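Local coordinates for trp repressor binding protein WrbA (Deinococcus radiodurans, PDB 1YDG) that transfers electrons from NADH or NADPH to quinones, reducing them to quinols, as a homotetrameric flavoprotein that holds one FMN per monomer, at residues A47-D50 / V51-Q55; R98-I101 / D102-G105; I186-Q189 / V190-Q193. All coordinates share one frame; numbering follows the deposited sequence.

Contact 1 (A47-D50 / V51-Q55); sequences APQD and VIDGQ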
loop_
_atom_site.group_PDB
_atom_site.type_symbol
_atom_site.label_atom_id
_atom_site.label_comp_id
_atom_site.label_asym_id
_atom_site.label_seq_id
_atom_site.Cartn_x
_atom_site.Cartn_y
_atom_site.Cartn_z
ATOM N N ALA B 47 23.705 -12.463 -1.234
ATOM C CA ALA B 47 23.921 -13.178 0.039
ATOM C C ALA B 47 25.360 -13.657 0.191
ATOM O O ALA B 47 25.959 -14.113 -0.778
ATOM C CB ALA B 47 22.981 -14.345 0.165
ATOM N N PRO B 48 25.918 -13.562 1.413
ATOM C CA PRO B 48 27.249 -14.147 1.619
ATOM C C PRO B 48 27.198 -15.662 1.414
ATOM O O PRO B 48 26.158 -16.280 1.674
ATOM C CB PRO B 48 27.596 -13.795 3.077
ATOM C CG PRO B 48 26.500 -12.926 3.591
ATOM C CD PRO B 48 25.359 -12.954 2.635
ATOM N N GLN B 49 28.302 -16.245 0.939
ATOM C CA GLN B 49 28.340 -17.672 0.623
ATOM C C GLN B 49 28.001 -18.561 1.821
ATOM O O GLN B 49 27.382 -19.617 1.658
ATOM C CB GLN B 49 29.708 -18.078 0.076
ATOM C CG GLN B 49 29.741 -19.491 -0.461
ATOM C CD GLN B 49 28.673 -19.740 -1.512
ATOM O OE1 GLN B 49 28.547 -18.983 -2.460
ATOM N NE2 GLN B 49 27.902 -20.804 -1.345
ATOM N N ASP B 50 28.411 -18.142 3.018
ATOM C CA ASP B 50 28.137 -18.926 4.227
ATOM C C ASP B 50 26.654 -18.897 4.642
ATOM O O ASP B 50 26.200 -19.795 5.346
ATOM C CB ASP B 50 29.074 -18.535 5.377
ATOM C CG ASP B 50 28.783 -17.157 5.955
ATOM O OD1 ASP B 50 29.188 -16.915 7.117
ATOM O OD2 ASP B 50 28.178 -16.313 5.262
ATOM N N VAL B 51 25.899 -17.897 4.181
ATOM C CA VAL B 51 24.430 -17.916 4.333
ATOM C C VAL B 51 23.788 -18.853 3.298
ATOM O O VAL B 51 22.890 -19.636 3.619
ATOM C CB VAL B 51 23.817 -16.498 4.213
ATOM C CG1 VAL B 51 22.274 -16.555 4.238
ATOM C CG2 VAL B 51 24.317 -15.607 5.343
ATOM N N ILE B 52 24.255 -18.770 2.056
ATOM C CA ILE B 52 23.801 -19.687 1.000
ATOM C C ILE B 52 24.105 -21.145 1.411
ATOM O O ILE B 52 23.283 -22.048 1.242
ATOM C CB ILE B 52 24.482 -19.359 -0.346
ATOM C CG1 ILE B 52 24.064 -17.966 -0.827
ATOM C CG2 ILE B 52 24.122 -20.427 -1.387
ATOM C CD1 ILE B 52 24.949 -17.385 -1.947
ATOM N N ASP B 53 25.298 -21.355 1.960
ATOM C CA ASP B 53 25.738 -22.673 2.446
ATOM C C ASP B 53 24.865 -23.302 3.551
ATOM O O ASP B 53 25.028 -24.471 3.876
ATOM C CB ASP B 53 27.148 -22.545 2.990
ATOM C CG ASP B 53 28.203 -22.520 1.912
ATOM O OD1 ASP B 53 27.900 -22.707 0.707
ATOM O OD2 ASP B 53 29.363 -22.309 2.294
ATOM N N GLY B 54 23.960 -22.528 4.139
ATOM C CA GLY B 54 23.067 -23.035 5.180
ATOM C C GLY B 54 21.833 -23.773 4.687
ATOM O O GLY B 54 21.147 -24.406 5.483
ATOM N N GLN B 55 21.536 -23.692 3.388
ATOM C CA GLN B 55 20.305 -24.255 2.843
ATOM C C GLN B 55 20.540 -25.004 1.532
ATOM O O GLN B 55 21.005 -24.417 0.541
ATOM C CB GLN B 55 19.285 -23.147 2.587
ATOM C CG GLN B 55 18.856 -22.362 3.788
ATOM C CD GLN B 55 17.894 -21.241 3.430
ATOM O OE1 GLN B 55 16.998 -21.410 2.594
ATOM N NE2 GLN B 55 18.068 -20.100 4.066
#
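The flat amide of Gln49 meets the carboxylate of Asp53 four residues on, the two planes turned 55° against each other. NE2 of Gln49 gives a hydrogen bond of 2.8 Å to OD1 of Asp53; the acceptor lies in the amide plane, whereas the donor stands above the carboxylate plane. With CG of Gln49 opposite its backbone N (chi1 -171°) and a bend at chi2, the amide folds back over the turn, and its NE2 lies 3.8 Å from CG2 of Ile52. Asp53 N donates to Gln49 O at 2.7 Å. Pro48, the N-cap of the short helix 49-52, offers one carbonyl oxygen to two donors, Ile52 N at 3.2 Å and Val51 N at 3.0 Å. The apolar side rests on CB of Ala47 against CG1 of Ile52 (3.9 Å), and Trp58 of helix 56-64 packs on both residues. A type I turn from Ile52 to Gln55 leads into that helix. In chemical terms, a largely exposed turn is tied by polar bonds, the neutral amide N-H donating a hydrogen bond to a carboxylate that has a further weak, long ion pair with Lys59, which would probably favour its charged form.

Contact 2 (R98-I101 / D102-G105); sequences RAFI and DTLG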
loop_
_atom_site.group_PDB
_atom_site.type_symbol
_atom_site.label_atom_id
_atom_site.label_comp_id
_atom_site.label_asym_id
_atom_site.label_seq_id
_atom_site.Cartn_x
_atom_site.Cartn_y
_atom_site.Cartn_z
ATOM N N ARG B 98 15.580 -5.336 -4.811
ATOM C CA ARG B 98 15.747 -3.888 -4.588
ATOM C C ARG B 98 17.149 -3.404 -4.989
ATOM O O ARG B 98 17.286 -2.302 -5.470
ATOM C CB ARG B 98 15.471 -3.487 -3.146
ATOM C CG ARG B 98 14.058 -3.788 -2.629
ATOM C CD ARG B 98 12.929 -3.307 -3.515
ATOM N NE ARG B 98 12.985 -1.874 -3.813
ATOM C CZ ARG B 98 11.986 -1.166 -4.340
ATOM N NH1 ARG B 98 10.806 -1.732 -4.605
ATOM N NH2 ARG B 98 12.153 0.127 -4.585
ATOM N N ALA B 99 18.182 -4.203 -4.745
ATOM C CA ALA B 99 19.540 -3.816 -5.150
ATOM C C ALA B 99 19.605 -3.604 -6.646
ATOM O O ALA B 99 20.220 -2.644 -7.096
ATOM C CB ALA B 99 20.557 -4.845 -4.719
ATOM N N PHE B 100 18.953 -4.496 -7.407
ATOM C CA PHE B 100 18.850 -4.359 -8.844
ATOM C C PHE B 100 18.120 -3.076 -9.211
ATOM O O PHE B 100 18.580 -2.298 -10.026
ATOM C CB PHE B 100 18.120 -5.548 -9.479
ATOM C CG PHE B 100 17.896 -5.366 -10.939
ATOM C CD1 PHE B 100 18.985 -5.259 -11.810
ATOM C CD2 PHE B 100 16.626 -5.228 -11.447
ATOM C CE1 PHE B 100 18.783 -5.047 -13.180
ATOM C CE2 PHE B 100 16.428 -5.007 -12.783
ATOM C CZ PHE B 100 17.502 -4.916 -13.652
ATOM N N ILE B 101 16.951 -2.872 -8.608
ATOM C CA ILE B 101 16.162 -1.660 -8.824
ATOM C C ILE B 101 17.010 -0.394 -8.570
ATOM O O ILE B 101 16.956 0.563 -9.339
ATOM C CB ILE B 101 14.874 -1.689 -7.938
ATOM C CG1 ILE B 101 13.878 -2.702 -8.510
ATOM C CG2 ILE B 101 14.250 -0.308 -7.824
ATOM C CD1 ILE B 101 12.757 -3.088 -7.554
ATOM N N ASP B 102 17.821 -0.419 -7.527
ATOM C CA ASP B 102 18.662 0.728 -7.191
ATOM C C ASP B 102 19.782 0.988 -8.213
ATOM O O ASP B 102 20.356 2.077 -8.213
ATOM C CB ASP B 102 19.213 0.613 -5.758
ATOM C CG ASP B 102 18.141 0.820 -4.685
ATOM O OD1 ASP B 102 16.973 1.071 -5.061
ATOM O OD2 ASP B 102 18.459 0.738 -3.458
ATOM N N THR B 103 20.073 0.038 -9.105
ATOM C CA THR B 103 21.015 0.305 -10.211
ATOM C C THR B 103 20.395 1.025 -11.396
ATOM O O THR B 103 21.109 1.436 -12.304
ATOM C CB THR B 103 21.691 -0.968 -10.753
ATOM O OG1 THR B 103 20.735 -1.795 -11.442
ATOM C CG2 THR B 103 22.360 -1.704 -9.644
ATOM N N LEU B 104 19.076 1.210 -11.372
ATOM C CA LEU B 104 18.351 1.794 -12.492
ATOM C C LEU B 104 18.265 3.324 -12.501
ATOM O O LEU B 104 17.542 3.880 -13.313
ATOM C CB LEU B 104 16.927 1.204 -12.544
ATOM C CG LEU B 104 16.821 -0.318 -12.568
ATOM C CD1 LEU B 104 15.371 -0.731 -12.457
ATOM C CD2 LEU B 104 17.476 -0.906 -13.822
ATOM N N GLY B 105 19.006 4.005 -11.630
ATOM C CA GLY B 105 18.938 5.462 -11.544
ATOM C C GLY B 105 19.380 6.222 -12.790
ATOM O O GLY B 105 18.743 7.193 -13.195
HETATM O O HOH W 1 15.079 0.116 -3.521
#
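Helix 95-102 of the flavodoxin-like fold runs out here into the short link before helix 105-109, and Thr103 and Leu104 fold back on its last turn. The hydroxyl of Thr103 donates to Phe100 O at 2.6 Å, in the carbonyl plane and on a lone pair, while Thr103 N reaches the same oxygen at 2.9 Å. Two bonds from one residue thus grip a single carbonyl; the one from the hydroxyl is possible because chi1 (69°) sets OG1 between N and the carbonyl carbon, facing Phe100 O. Leu104 N bonds Ile101 O at 3.0 Å, and CD2 of Leu104 meets CZ of the Phe100 ring at 4.0 Å. Pro73 and Leu76 of helix 73-78 also pack on Leu104. Replacing Leu104 by an alanine would probably open a gap beside CZ of Phe100 and leave those two neighbours without the branched end they pack on. Toward the second subunit the contact turns polar: OD2 of Asp102 accepts from the backbone N of Ser95 in that chain. Within the chain, NH1 of Arg98 bonds OG1 of Thr141. The guanidinium of Arg98 has CD1 of Ile101 over one face. At its edge, in plane, a water accepts from Arg98 NE at 2.9 Å and donates to Asp102 OD1 at 2.6 Å.

Contact 3 (I186-Q189 / V190-Q193); sequences IRHQ and VRRQ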
loop_
_atom_site.group_PDB
_atom_site.type_symbol
_atom_site.label_atom_id
_atom_site.label_comp_id
_atom_site.label_asym_id
_atom_site.label_seq_id
_atom_site.Cartn_x
_atom_site.Cartn_y
_atom_site.Cartn_z
ATOM N N ILE B 186 0.247 -17.567 -14.642
ATOM C CA ILE B 186 1.451 -16.949 -15.182
ATOM C C ILE B 186 1.345 -16.811 -16.699
ATOM O O ILE B 186 1.575 -15.733 -17.232
ATOM C CB ILE B 186 2.708 -17.775 -14.789
ATOM C CG1 ILE B 186 2.962 -17.660 -13.287
ATOM C CG2 ILE B 186 3.935 -17.336 -15.573
ATOM C CD1 ILE B 186 3.741 -18.817 -12.714
ATOM N N ARG B 187 0.977 -17.900 -17.380
ATOM C CA ARG B 187 0.872 -17.900 -18.849
ATOM C C ARG B 187 -0.039 -16.797 -19.377
ATOM O O ARG B 187 0.287 -16.105 -20.351
ATOM C CB ARG B 187 0.362 -19.257 -19.367
ATOM C CG ARG B 187 1.325 -20.435 -19.188
ATOM C CD ARG B 187 0.968 -21.660 -20.087
ATOM N NE ARG B 187 -0.298 -22.337 -19.740
ATOM C CZ ARG B 187 -0.441 -23.314 -18.834
ATOM N NH1 ARG B 187 0.588 -23.755 -18.119
ATOM N NH2 ARG B 187 -1.636 -23.853 -18.627
ATOM N N HIS B 188 -1.198 -16.654 -18.754
ATOM C CA HIS B 188 -2.184 -15.669 -19.178
ATOM C C HIS B 188 -1.683 -14.250 -18.948
ATOM O O HIS B 188 -1.794 -13.385 -19.837
ATOM C CB HIS B 188 -3.516 -15.886 -18.449
ATOM C CG HIS B 188 -4.490 -14.761 -18.637
ATOM N ND1 HIS B 188 -5.156 -14.545 -19.828
ATOM C CD2 HIS B 188 -4.871 -13.759 -17.805
ATOM C CE1 HIS B 188 -5.919 -13.469 -19.714
ATOM N NE2 HIS B 188 -5.769 -12.978 -18.493
ATOM N N GLN B 189 -1.136 -14.024 -17.760
ATOM C CA GLN B 189 -0.542 -12.724 -17.404
ATOM C C GLN B 189 0.452 -12.241 -18.453
ATOM O O GLN B 189 0.387 -11.092 -18.882
ATOM C CB GLN B 189 0.143 -12.787 -16.051
ATOM C CG GLN B 189 0.728 -11.446 -15.592
ATOM C CD GLN B 189 1.327 -11.503 -14.219
ATOM O OE1 GLN B 189 0.868 -12.261 -13.362
ATOM N NE2 GLN B 189 2.365 -10.682 -13.980
ATOM N N VAL B 190 1.346 -13.133 -18.862
ATOM C CA VAL B 190 2.408 -12.811 -19.810
ATOM C C VAL B 190 1.847 -12.691 -21.224
ATOM O O VAL B 190 2.162 -11.746 -21.929
ATOM C CB VAL B 190 3.541 -13.861 -19.764
ATOM C CG1 VAL B 190 4.626 -13.566 -20.828
ATOM C CG2 VAL B 190 4.184 -13.910 -18.364
ATOM N N ARG B 191 0.997 -13.640 -21.629
ATOM C CA ARG B 191 0.399 -13.617 -22.959
ATOM C C ARG B 191 -0.371 -12.297 -23.143
ATOM O O ARG B 191 -0.259 -11.613 -24.152
ATOM C CB ARG B 191 -0.498 -14.858 -23.146
ATOM C CG ARG B 191 -1.388 -14.878 -24.383
ATOM C CD ARG B 191 -2.153 -16.211 -24.505
ATOM N NE ARG B 191 -3.181 -16.328 -23.458
ATOM C CZ ARG B 191 -3.223 -17.247 -22.478
ATOM N NH1 ARG B 191 -2.306 -18.213 -22.370
ATOM N NH2 ARG B 191 -4.223 -17.205 -21.594
ATOM N N ARG B 192 -1.125 -11.937 -22.124
ATOM C CA ARG B 192 -1.905 -10.720 -22.147
ATOM C C ARG B 192 -1.025 -9.485 -22.247
ATOM O O ARG B 192 -1.304 -8.586 -23.031
ATOM C CB ARG B 192 -2.744 -10.675 -20.885
ATOM C CG ARG B 192 -3.391 -9.363 -20.627
ATOM C CD ARG B 192 -4.254 -9.466 -19.361
ATOM N NE ARG B 192 -4.568 -8.130 -18.891
ATOM C CZ ARG B 192 -5.481 -7.350 -19.441
ATOM N NH1 ARG B 192 -6.192 -7.779 -20.480
ATOM N NH2 ARG B 192 -5.682 -6.136 -18.955
ATOM N N GLN B 193 0.029 -9.437 -21.439
ATOM C CA GLN B 193 0.956 -8.303 -21.477
ATOM C C GLN B 193 1.633 -8.147 -22.834
ATOM O O GLN B 193 1.794 -7.026 -23.324
ATOM C CB GLN B 193 1.996 -8.409 -20.359
ATOM C CG GLN B 193 3.043 -7.291 -20.383
ATOM C CD GLN B 193 3.895 -7.247 -19.152
ATOM O OE1 GLN B 193 3.715 -8.037 -18.240
ATOM N NE2 GLN B 193 4.845 -6.303 -19.114
#
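His188 and Arg191 make the polar side-chain contact, one turn apart on helix 180-204. NH2 of Arg191 reaches ND1 of His188 at 3.3 Å by a weak hydrogen bond, bent to 121° at the hydrogen, and comes to the imidazole at its edge, in the ring plane. Ring and guanidinium planes stand 56° apart. A bend at chi3 (70°) in an otherwise extended Arg191 chain brings its guanidinium back over the helix, where one face lies on CA of His188. Asp156 is a second, long and weak partner for this charge, and the far nitrogen of His188, NE2, bonds Thr155.

Among packing contacts, CB of Arg192 lies over one face of the His188 ring, and the two side chains run alongside in the same direction, CD of Arg192 being 3.9 Å from NE2 of His188. Beyond it the guanidinium of Arg192 bonds Asn115 of the third subunit. Toward the interior, CG2 of Ile186 and CG2 of Val190 touch loosely at 4.4 Å, with Ala27 of helix 19-33 packed on both.

The backbone bonds are those of a regular alpha-helix, i to i+4, such as Arg192 N to His188 O at 2.8 Å. The buried amides of Gln189 and Gln193 share Ser119 of strand 117-124, an arrangement belonging to the C-terminal helix that packs on the central, mainly parallel sheet of the flavodoxin-like fold.

Overall arrangement
All three contacts are local, each spanning neighbouring residues of the flavodoxin-like fold, and none touches another. Contact 1 is a surface turn; contact 2 is partly buried, and contact 3 lies buried within the long C-terminal helix, on the opposite side of the chain's centre from both others. Contacts 1 and 2 concern helix ends, whereas contact 3 is uninterrupted helix. Their chemistry follows: a neutral amide with a carboxylate at the surface, a water between unlike charges at a subunit interface, and buried glutamines bonded mostly to strand residues. Contacts 2 and 3 also reach other subunits, different ones, while no other chain of the tetramer touches contact 1.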